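Local coordinates for protein amidase, hydantoinase/carbamoylase family (Paraburkholderia phymatum, PDB 6C0D) that probably hydrolyses N-carbamoyl-L-amino acids as a zinc-dependent, homodimeric amidase of the peptidase M20 family, at residues A[251-262]-A[305-316]; A[54-64]-A[72-80]. One frame throughout, in Å; residues are numbered along the deposited sequence.

Interaction 1: residues A[251-262]-A[305-316]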
loop_
_atom_site.group_PDB
_atom_site.type_symbol
_atom_site.label_atom_id
_atom_site.label_comp_id
_atom_site.label_asym_id
_atom_site.label_seq_id
_atom_site.Cartn_x
_atom_site.Cartn_y
_atom_site.Cartn_z
ATOM N N PHE A 251 -2.820 -4.069 15.252
ATOM C CA PHE A 251 -2.134 -5.343 15.415
ATOM C C PHE A 251 -0.623 -5.151 15.412
ATOM O O PHE A 251 0.088 -5.840 16.149
ATOM C CB PHE A 251 -2.570 -6.310 14.316
ATOM C CG PHE A 251 -2.246 -7.769 14.626
ATOM C CD1 PHE A 251 -3.211 -8.606 15.170
ATOM C CD2 PHE A 251 -0.971 -8.264 14.426
ATOM C CE1 PHE A 251 -2.914 -9.949 15.475
ATOM C CE2 PHE A 251 -0.668 -9.606 14.745
ATOM C CZ PHE A 251 -1.638 -10.432 15.257
ATOM N N ILE A 252 -0.113 -4.209 14.621
ATOM C CA ILE A 252 1.334 -4.007 14.593
ATOM C C ILE A 252 1.835 -3.624 15.976
ATOM O O ILE A 252 2.907 -4.071 16.405
ATOM C CB ILE A 252 1.720 -2.964 13.525
ATOM C CG1 ILE A 252 1.523 -3.558 12.124
ATOM C CG2 ILE A 252 3.205 -2.518 13.697
ATOM C CD1 ILE A 252 1.730 -2.522 10.960
ATOM N N ALA A 253 1.061 -2.820 16.716
ATOM C CA ALA A 253 1.499 -2.470 18.067
ATOM C C ALA A 253 1.562 -3.703 18.958
ATOM O O ALA A 253 2.432 -3.794 19.829
ATOM C CB ALA A 253 0.583 -1.410 18.692
ATOM N N HIS A 254 0.633 -4.655 18.779
ATOM C CA HIS A 254 0.737 -5.906 19.536
ATOM C C HIS A 254 1.992 -6.685 19.170
ATOM O O HIS A 254 2.626 -7.293 20.044
ATOM C CB HIS A 254 -0.490 -6.782 19.302
ATOM C CG HIS A 254 -1.759 -6.177 19.808
ATOM N ND1 HIS A 254 -2.996 -6.532 19.320
ATOM C CD2 HIS A 254 -1.984 -5.231 20.748
ATOM C CE1 HIS A 254 -3.931 -5.828 19.935
ATOM N NE2 HIS A 254 -3.345 -5.036 20.810
ATOM N N ILE A 255 2.341 -6.725 17.881
ATOM C CA ILE A 255 3.569 -7.414 17.475
ATOM C C ILE A 255 4.776 -6.780 18.157
ATOM O O ILE A 255 5.644 -7.473 18.712
ATOM C CB ILE A 255 3.725 -7.382 15.941
ATOM C CG1 ILE A 255 2.666 -8.257 15.257
ATOM C CG2 ILE A 255 5.157 -7.840 15.513
ATOM C CD1 ILE A 255 2.627 -8.070 13.727
ATOM N N ASP A 256 4.865 -5.449 18.087
ATOM C CA ASP A 256 6.018 -4.753 18.660
ATOM C C ASP A 256 6.139 -5.037 20.149
ATOM O O ASP A 256 7.246 -5.200 20.678
ATOM C CB ASP A 256 5.890 -3.242 18.433
ATOM C CG ASP A 256 6.027 -2.847 16.963
ATOM O OD1 ASP A 256 6.572 -3.647 16.178
ATOM O OD2 ASP A 256 5.606 -1.715 16.590
ATOM N N ASP A 257 5.007 -5.073 20.846
ATOM C CA ASP A 257 5.039 -5.335 22.277
ATOM C C ASP A 257 5.508 -6.759 22.558
ATOM O O ASP A 257 6.403 -6.976 23.384
ATOM C CB ASP A 257 3.656 -5.083 22.881
ATOM C CG ASP A 257 3.562 -5.528 24.329
ATOM O OD1 ASP A 257 4.053 -4.794 25.209
ATOM O OD2 ASP A 257 3.005 -6.619 24.584
ATOM N N ALA A 258 4.932 -7.741 21.866
ATOM C CA ALA A 258 5.306 -9.132 22.132
ATOM C C ALA A 258 6.743 -9.424 21.710
ATOM O O ALA A 258 7.474 -10.129 22.421
ATOM C CB ALA A 258 4.330 -10.069 21.423
ATOM N N PHE A 259 7.172 -8.904 20.557
ATOM C CA PHE A 259 8.537 -9.153 20.114
ATOM C C PHE A 259 9.541 -8.392 20.969
ATOM O O PHE A 259 10.638 -8.898 21.234
ATOM C CB PHE A 259 8.713 -8.777 18.645
ATOM C CG PHE A 259 8.148 -9.786 17.677
ATOM C CD1 PHE A 259 7.407 -10.879 18.124
ATOM C CD2 PHE A 259 8.347 -9.621 16.310
ATOM C CE1 PHE A 259 6.886 -11.802 17.220
ATOM C CE2 PHE A 259 7.849 -10.549 15.398
ATOM C CZ PHE A 259 7.103 -11.635 15.848
ATOM N N GLY A 260 9.193 -7.171 21.399
ATOM C CA GLY A 260 10.100 -6.427 22.270
ATOM C C GLY A 260 10.375 -7.150 23.578
ATOM O O GLY A 260 11.489 -7.112 24.100
ATOM N N ARG A 261 9.365 -7.834 24.117
ATOM C CA ARG A 261 9.566 -8.614 25.338
ATOM C C ARG A 261 10.510 -9.797 25.125
ATOM O O ARG A 261 11.192 -10.212 26.067
ATOM C CB ARG A 261 8.227 -9.125 25.862
ATOM C CG ARG A 261 7.323 -8.027 26.374
ATOM C CD ARG A 261 5.914 -8.542 26.632
ATOM N NE ARG A 261 4.983 -7.430 26.771
ATOM C CZ ARG A 261 4.869 -6.698 27.874
ATOM N NH1 ARG A 261 5.622 -6.973 28.931
ATOM N NH2 ARG A 261 4.004 -5.695 27.924
ATOM N N LEU A 262 10.550 -10.366 23.919
ATOM C CA LEU A 262 11.393 -11.532 23.653
ATOM C C LEU A 262 12.783 -11.170 23.149
ATOM O O LEU A 262 13.709 -11.986 23.277
ATOM C CB LEU A 262 10.723 -12.443 22.616
ATOM C CG LEU A 262 9.393 -13.084 23.018
ATOM C CD1 LEU A 262 8.714 -13.691 21.799
ATOM C CD2 LEU A 262 9.636 -14.144 24.099
ATOM N N MET A 305 9.196 -16.330 19.030
ATOM C CA MET A 305 8.577 -15.212 18.319
ATOM C C MET A 305 7.467 -15.704 17.405
ATOM O O MET A 305 6.377 -15.119 17.361
ATOM C CB MET A 305 9.645 -14.448 17.531
ATOM C CG MET A 305 10.596 -13.655 18.433
ATOM S SD MET A 305 12.044 -13.030 17.550
ATOM C CE MET A 305 11.283 -11.642 16.683
ATOM N N GLU A 306 7.717 -16.797 16.678
ATOM C CA GLU A 306 6.673 -17.386 15.848
ATOM C C GLU A 306 5.480 -17.819 16.692
ATOM O O GLU A 306 4.317 -17.555 16.342
ATOM C CB GLU A 306 7.255 -18.569 15.068
ATOM C CG GLU A 306 6.274 -19.269 14.157
ATOM C CD GLU A 306 6.977 -20.253 13.240
ATOM O OE1 GLU A 306 7.514 -19.824 12.198
ATOM O OE2 GLU A 306 7.018 -21.453 13.582
ATOM N N ASN A 307 5.746 -18.491 17.816
ATOM C CA ASN A 307 4.651 -18.920 18.684
ATOM C C ASN A 307 3.877 -17.728 19.238
ATOM O O ASN A 307 2.649 -17.798 19.396
ATOM C CB ASN A 307 5.190 -19.781 19.823
ATOM C CG ASN A 307 5.823 -21.070 19.318
ATOM O OD1 ASN A 307 5.454 -21.567 18.254
ATOM N ND2 ASN A 307 6.780 -21.607 20.070
ATOM N N ALA A 308 4.582 -16.644 19.576
ATOM C CA ALA A 308 3.924 -15.443 20.088
ATOM C C ALA A 308 3.032 -14.814 19.024
ATOM O O ALA A 308 1.925 -14.333 19.321
ATOM C CB ALA A 308 4.975 -14.429 20.563
ATOM N N LEU A 309 3.492 -14.822 17.776
ATOM C CA LEU A 309 2.680 -14.272 16.690
ATOM C C LEU A 309 1.424 -15.102 16.471
ATOM O O LEU A 309 0.327 -14.555 16.329
ATOM C CB LEU A 309 3.517 -14.196 15.411
ATOM C CG LEU A 309 2.850 -13.673 14.137
ATOM C CD1 LEU A 309 2.429 -12.192 14.274
ATOM C CD2 LEU A 309 3.818 -13.829 12.986
ATOM N N VAL A 310 1.566 -16.432 16.458
ATOM C CA VAL A 310 0.396 -17.302 16.365
ATOM C C VAL A 310 -0.569 -17.015 17.509
ATOM O O VAL A 310 -1.786 -16.934 17.311
ATOM C CB VAL A 310 0.829 -18.781 16.346
ATOM C CG1 VAL A 310 -0.401 -19.692 16.451
ATOM C CG2 VAL A 310 1.596 -19.073 15.072
ATOM N N ALA A 311 -0.038 -16.838 18.722
ATOM C CA ALA A 311 -0.902 -16.589 19.868
ATOM C C ALA A 311 -1.587 -15.232 19.759
ATOM O O ALA A 311 -2.753 -15.093 20.143
ATOM C CB ALA A 311 -0.096 -16.701 21.160
ATOM N N LEU A 312 -0.885 -14.222 19.230
ATOM C CA LEU A 312 -1.507 -12.914 19.026
ATOM C C LEU A 312 -2.690 -12.996 18.067
ATOM O O LEU A 312 -3.710 -12.322 18.262
ATOM C CB LEU A 312 -0.485 -11.919 18.481
ATOM C CG LEU A 312 0.531 -11.310 19.439
ATOM C CD1 LEU A 312 1.466 -10.369 18.642
ATOM C CD2 LEU A 312 -0.181 -10.560 20.575
ATOM N N VAL A 313 -2.546 -13.766 16.990
ATOM C CA VAL A 313 -3.640 -13.916 16.038
ATOM C C VAL A 313 -4.837 -14.588 16.718
ATOM O O VAL A 313 -5.980 -14.147 16.571
ATOM C CB VAL A 313 -3.156 -14.702 14.801
ATOM C CG1 VAL A 313 -4.347 -15.065 13.884
ATOM C CG2 VAL A 313 -2.103 -13.873 14.023
ATOM N N ASP A 314 -4.586 -15.648 17.490
ATOM C CA ASP A 314 -5.671 -16.324 18.201
ATOM C C ASP A 314 -6.328 -15.397 19.217
ATOM O O ASP A 314 -7.557 -15.393 19.360
ATOM C CB ASP A 314 -5.158 -17.585 18.902
ATOM C CG ASP A 314 -4.770 -18.686 17.932
ATOM O OD1 ASP A 314 -5.170 -18.617 16.755
ATOM O OD2 ASP A 314 -4.063 -19.629 18.350
ATOM N N GLU A 315 -5.529 -14.604 19.940
ATOM C CA GLU A 315 -6.110 -13.643 20.879
ATOM C C GLU A 315 -6.935 -12.593 20.153
ATOM O O GLU A 315 -8.056 -12.267 20.566
ATOM C CB GLU A 315 -5.016 -12.960 21.693
ATOM C CG GLU A 315 -4.273 -13.879 22.639
ATOM C CD GLU A 315 -2.959 -13.266 23.099
ATOM O OE1 GLU A 315 -2.797 -12.031 22.947
ATOM O OE2 GLU A 315 -2.089 -14.016 23.597
ATOM N N TRP A 316 -6.386 -12.037 19.071
ATOM C CA TRP A 316 -7.130 -11.067 18.274
ATOM C C TRP A 316 -8.478 -11.641 17.849
ATOM O O TRP A 316 -9.526 -11.004 18.017
ATOM C CB TRP A 316 -6.301 -10.639 17.049
ATOM C CG TRP A 316 -7.018 -9.608 16.245
ATOM C CD1 TRP A 316 -7.981 -9.819 15.283
ATOM C CD2 TRP A 316 -6.886 -8.191 16.378
ATOM N NE1 TRP A 316 -8.444 -8.599 14.800
ATOM C CE2 TRP A 316 -7.790 -7.593 15.462
ATOM C CE3 TRP A 316 -6.081 -7.365 17.171
ATOM C CZ2 TRP A 316 -7.910 -6.214 15.330
ATOM C CZ3 TRP A 316 -6.212 -5.988 17.044
ATOM C CH2 TRP A 316 -7.119 -5.429 16.130
#

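Interaction 2: residues A[54-64]-A[72-80]. With EDO (1,2-ethanediol), chain L.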
loop_
_atom_site.group_PDB
_atom_site.type_symbol
_atom_site.label_atom_id
_atom_site.label_comp_id
_atom_site.label_asym_id
_atom_site.label_seq_id
_atom_site.Cartn_x
_atom_site.Cartn_y
_atom_site.Cartn_z
ATOM N N LEU A 54 38.634 -14.637 -14.122
ATOM C CA LEU A 54 38.945 -15.148 -12.792
ATOM C C LEU A 54 39.638 -16.504 -12.864
ATOM O O LEU A 54 40.601 -16.762 -12.130
ATOM C CB LEU A 54 37.667 -15.250 -11.967
ATOM C CG LEU A 54 37.867 -15.791 -10.564
ATOM C CD1 LEU A 54 38.744 -14.823 -9.755
ATOM C CD2 LEU A 54 36.515 -16.011 -9.903
ATOM N N ALA A 55 39.156 -17.392 -13.731
ATOM C CA ALA A 55 39.792 -18.698 -13.846
ATOM C C ALA A 55 41.229 -18.550 -14.326
ATOM O O ALA A 55 42.121 -19.281 -13.881
ATOM C CB ALA A 55 38.984 -19.593 -14.788
ATOM N N GLY A 56 41.476 -17.588 -15.220
ATOM C CA GLY A 56 42.839 -17.334 -15.658
ATOM C C GLY A 56 43.732 -16.851 -14.530
ATOM O O GLY A 56 44.894 -17.254 -14.432
ATOM N N ARG A 57 43.201 -15.979 -13.666
ATOM C CA ARG A 57 43.975 -15.504 -12.520
ATOM C C ARG A 57 44.279 -16.642 -11.553
ATOM O O ARG A 57 45.370 -16.695 -10.969
ATOM C CB ARG A 57 43.231 -14.382 -11.780
ATOM C CG ARG A 57 43.093 -13.087 -12.575
ATOM C CD ARG A 57 44.482 -12.528 -12.946
ATOM N NE ARG A 57 45.092 -11.763 -11.855
ATOM C CZ ARG A 57 46.397 -11.734 -11.602
ATOM N NH1 ARG A 57 47.242 -12.456 -12.338
ATOM N NH2 ARG A 57 46.860 -10.993 -10.607
ATOM N N MET A 58 43.307 -17.536 -11.336
ATOM C CA MET A 58 43.560 -18.708 -10.506
ATOM C C MET A 58 44.643 -19.580 -11.116
ATOM O O MET A 58 45.503 -20.114 -10.403
ATOM C CB MET A 58 42.277 -19.514 -10.328
ATOM C CG MET A 58 41.194 -18.781 -9.533
ATOM S SD MET A 58 39.701 -19.808 -9.470
ATOM C CE MET A 58 38.620 -18.853 -8.421
ATOM N N THR A 59 44.598 -19.759 -12.438
ATOM C CA THR A 59 45.630 -20.532 -13.109
ATOM C C THR A 59 46.988 -19.868 -12.944
ATOM O O THR A 59 47.974 -20.535 -12.613
ATOM C CB THR A 59 45.276 -20.706 -14.583
ATOM O OG1 THR A 59 44.059 -21.458 -14.678
ATOM C CG2 THR A 59 46.396 -21.438 -15.315
ATOM N N ASP A 60 47.048 -18.542 -13.145
ATOM C CA ASP A 60 48.289 -17.799 -12.928
ATOM C C ASP A 60 48.836 -18.039 -11.532
ATOM O O ASP A 60 50.052 -18.077 -11.327
ATOM C CB ASP A 60 48.072 -16.293 -13.114
ATOM C CG ASP A 60 47.720 -15.904 -14.541
ATOM O OD1 ASP A 60 48.020 -16.674 -15.473
ATOM O OD2 ASP A 60 47.148 -14.805 -14.710
ATOM N N ALA A 61 47.950 -18.173 -10.553
ATOM C CA ALA A 61 48.364 -18.399 -9.176
ATOM C C ALA A 61 48.825 -19.829 -8.924
ATOM O O ALA A 61 49.273 -20.125 -7.812
ATOM C CB ALA A 61 47.217 -18.076 -8.210
ATOM N N GLY A 62 48.706 -20.720 -9.908
ATOM C CA GLY A 62 49.087 -22.108 -9.733
ATOM C C GLY A 62 47.981 -23.055 -9.317
ATOM O O GLY A 62 48.277 -24.209 -8.976
ATOM N N LEU A 63 46.724 -22.619 -9.328
ATOM C CA LEU A 63 45.625 -23.516 -9.002
ATOM C C LEU A 63 45.123 -24.239 -10.254
ATOM O O LEU A 63 45.318 -23.786 -11.384
ATOM C CB LEU A 63 44.478 -22.738 -8.360
ATOM C CG LEU A 63 44.874 -21.867 -7.158
ATOM C CD1 LEU A 63 43.715 -20.953 -6.743
ATOM C CD2 LEU A 63 45.278 -22.763 -5.994
ATOM N N ASP A 64 44.495 -25.396 -10.029
ATOM C CA ASP A 64 43.792 -26.148 -11.070
ATOM C C ASP A 64 42.387 -25.562 -11.161
ATOM O O ASP A 64 41.524 -25.873 -10.338
ATOM C CB ASP A 64 43.779 -27.631 -10.706
ATOM C CG ASP A 64 42.903 -28.466 -11.615
ATOM O OD1 ASP A 64 42.648 -28.065 -12.765
ATOM O OD2 ASP A 64 42.471 -29.547 -11.165
ATOM N N THR A 72 30.092 -22.258 -11.442
ATOM C CA THR A 72 31.011 -21.927 -10.362
ATOM C C THR A 72 32.432 -21.860 -10.911
ATOM O O THR A 72 32.814 -22.660 -11.770
ATOM C CB THR A 72 30.904 -22.973 -9.248
ATOM O OG1 THR A 72 29.681 -22.774 -8.527
ATOM C CG2 THR A 72 32.100 -22.914 -8.284
ATOM N N VAL A 73 33.209 -20.884 -10.454
ATOM C CA VAL A 73 34.638 -20.867 -10.748
ATOM C C VAL A 73 35.326 -21.476 -9.543
ATOM O O VAL A 73 35.163 -20.983 -8.417
ATOM C CB VAL A 73 35.173 -19.452 -11.032
ATOM C CG1 VAL A 73 36.557 -19.559 -11.691
ATOM C CG2 VAL A 73 34.224 -18.686 -11.932
ATOM N N PHE A 74 36.073 -22.555 -9.764
ATOM C CA PHE A 74 36.746 -23.236 -8.669
ATOM C C PHE A 74 38.206 -23.453 -9.034
ATOM O O PHE A 74 38.507 -24.052 -10.073
ATOM C CB PHE A 74 36.065 -24.569 -8.335
ATOM C CG PHE A 74 36.423 -25.085 -6.967
ATOM C CD1 PHE A 74 35.723 -24.656 -5.846
ATOM C CD2 PHE A 74 37.493 -25.959 -6.796
ATOM C CE1 PHE A 74 36.070 -25.110 -4.572
ATOM C CE2 PHE A 74 37.844 -26.419 -5.520
ATOM C CZ PHE A 74 37.134 -25.989 -4.413
ATOM N N GLY A 75 39.099 -22.967 -8.180
ATOM C CA GLY A 75 40.521 -23.173 -8.337
ATOM C C GLY A 75 41.003 -24.099 -7.240
ATOM O O GLY A 75 41.067 -23.703 -6.068
ATOM N N ARG A 76 41.303 -25.342 -7.605
ATOM C CA ARG A 76 41.692 -26.365 -6.641
ATOM C C ARG A 76 43.208 -26.347 -6.481
ATOM O O ARG A 76 43.942 -26.315 -7.473
ATOM C CB ARG A 76 41.223 -27.738 -7.118
ATOM C CG ARG A 76 41.356 -28.900 -6.117
ATOM C CD ARG A 76 40.828 -30.169 -6.791
ATOM N NE ARG A 76 40.765 -31.346 -5.917
ATOM C CZ ARG A 76 41.728 -32.263 -5.832
ATOM N NH1 ARG A 76 42.845 -32.114 -6.538
ATOM N NH2 ARG A 76 41.582 -33.327 -5.043
ATOM N N SER A 77 43.671 -26.345 -5.239
ATOM C CA SER A 77 45.099 -26.478 -4.992
ATOM C C SER A 77 45.653 -27.761 -5.622
ATOM O O SER A 77 44.967 -28.786 -5.729
ATOM C CB SER A 77 45.356 -26.479 -3.481
ATOM O OG SER A 77 46.740 -26.571 -3.180
ATOM N N ARG A 78 46.914 -27.703 -6.060
ATOM C CA ARG A 78 47.596 -28.910 -6.515
ATOM C C ARG A 78 48.389 -29.592 -5.405
ATOM O O ARG A 78 48.970 -30.661 -5.639
ATOM C CB ARG A 78 48.516 -28.586 -7.699
ATOM C CG ARG A 78 47.824 -27.806 -8.810
ATOM C CD ARG A 78 48.769 -27.553 -9.981
ATOM N NE ARG A 78 48.174 -26.713 -11.017
ATOM C CZ ARG A 78 47.514 -27.181 -12.072
ATOM N NH1 ARG A 78 47.358 -28.490 -12.230
ATOM N NH2 ARG A 78 47.014 -26.338 -12.971
ATOM N N LYS A 79 48.398 -29.032 -4.215
ATOM C CA LYS A 79 49.157 -29.546 -3.087
ATOM C C LYS A 79 48.392 -30.665 -2.378
ATOM O O LYS A 79 47.161 -30.671 -2.375
ATOM C CB LYS A 79 49.439 -28.409 -2.108
ATOM C CG LYS A 79 50.429 -27.390 -2.693
ATOM C CD LYS A 79 50.278 -26.016 -2.082
ATOM C CE LYS A 79 51.181 -25.009 -2.853
ATOM N NZ LYS A 79 50.955 -23.618 -2.318
ATOM N N PRO A 80 49.100 -31.614 -1.777
ATOM C CA PRO A 80 48.445 -32.748 -1.110
ATOM C C PRO A 80 47.932 -32.339 0.267
ATOM O O PRO A 80 48.157 -31.228 0.726
ATOM C CB PRO A 80 49.571 -33.773 -1.001
ATOM C CG PRO A 80 50.807 -32.948 -0.884
ATOM C CD PRO A 80 50.575 -31.732 -1.742
HETATM C C1 EDO L . 50.979 -12.735 -9.224
HETATM O O1 EDO L . 50.143 -12.007 -10.142
HETATM C C2 EDO L . 50.783 -14.253 -9.333
HETATM O O2 EDO L . 49.773 -14.582 -10.300
HETATM O O HOH W 1 48.089 -23.853 -12.553
HETATM O O HOH W 2 43.933 -29.939 -8.098
#

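Interaction 1: residues A[251-262]-A[305-316]
An aromatic cluster of Phe251, His254 and Trp316 gathers where the start of segment 251-262 meets the end of 305-316. Phe251 turns an edge toward the face of the six-membered ring of Trp316 in an offset edge-to-face stack, the centroids of these two rings 5.7 Å apart and the planes at 62°. His254 meets the same six-membered ring rim to rim, His254 CE1 lying 3.7 Å from Trp316 CZ3, so neither ring covers the other. Trp316 NE1 bonds to the backbone oxygen of Val322, while its six-membered ring faces Phe251 and offers its rim to His254.

Phe251 is also a knob in a hole formed by Leu309, Leu312, Val313 and Trp316. Its CG stands anti to the backbone N (chi1 -163°), which swings the ring across to the other helix until CZ lies 3.7 Å from Leu312 CB. Leu312 returns the fit, sitting among Phe251, His254, Ile255 and Ala258 with CD1 3.6 Å from His254 O. Farther along, Ala258 and Ala308 face each other; their short methyls suit a place where the backbones run close. At the far end Met305 bends at its last torsion and lays CE over one face of the Phe259 ring, a CH-pi contact 3.8 Å from the centroid, while SD stands farther above that face as a Met-aromatic contact. Ile255 CG2 covers the opposite face.

The segment axes approach to 9.9 Å at 148°, nearly antiparallel. Leu309 and Val313 reach Leu326 of strand 323-328, an arrangement characteristic of the two-helix layer on the beta-sheet of the M20-family dimerization domain.

Interaction 2: residues A[54-64]-A[72-80]
Met58 lays its sulfur against the backbone of the strand at Gly75, SD standing 3.5 Å from Gly75 N. The chain runs extended through SD to CE (chi3 176°), which carries the side chain from the helix to the strand and CE on to Val73 CG1. Glycine suits position 75 because a beta carbon there would run into this sulfur and crowd Leu63 CD1. Val73 fills the next place along, its CG1 3.9 Å from Ala55 CB and its CB facing Leu54 CD2.

The helix ends in a Schellman motif, with Gly62 taking the positive phi (94°) that a side chain would resist. The chain can then turn back so that Asp64 pairs with Arg76 as an antiparallel hydrogen-bonded pair: Asp64 N to Arg76 O and Arg76 N to Asp64 O, both 2.8 Å. Arg78 stretches back over this turn. Its NE makes a weak bond to Gly62 O, one guanidinium face lies over Asp64 CA, and NH2 gives a 2.7 Å bond to a water that also donates to Leu63 O. A second water joins Arg76 NH1 to Ser77 O.

Helix 45-60 and strand 73-76 run almost parallel, 6° apart over these segments. Strand 73-76 lies between strands 64-67 and 125-130, antiparallel to both, while helix 102-117 packs beside the helix through Leu109, which meets Met58 and Arg57.

From the N terminus, interaction 2 comes first: helix 45-60 runs into strand 64-67, and a connection of five residues leads from strand 64-67 into strand 73-76, closing a local loop in the part of the fold that also carries the zinc ligands His89, Asp100 and His196. Interaction 1 opens much later and spans 42 residues, including strands 268-277 and 283-296, before helix 299-317 returns to helix 244-262. The two loops therefore follow in series, neither nested nor crossed. Their centres lie 51 Å apart on opposite sides of the chain's centre, one joining helix 45-60 to strands 64-67 and 73-76, the other pairing two helices over a separate sheet region.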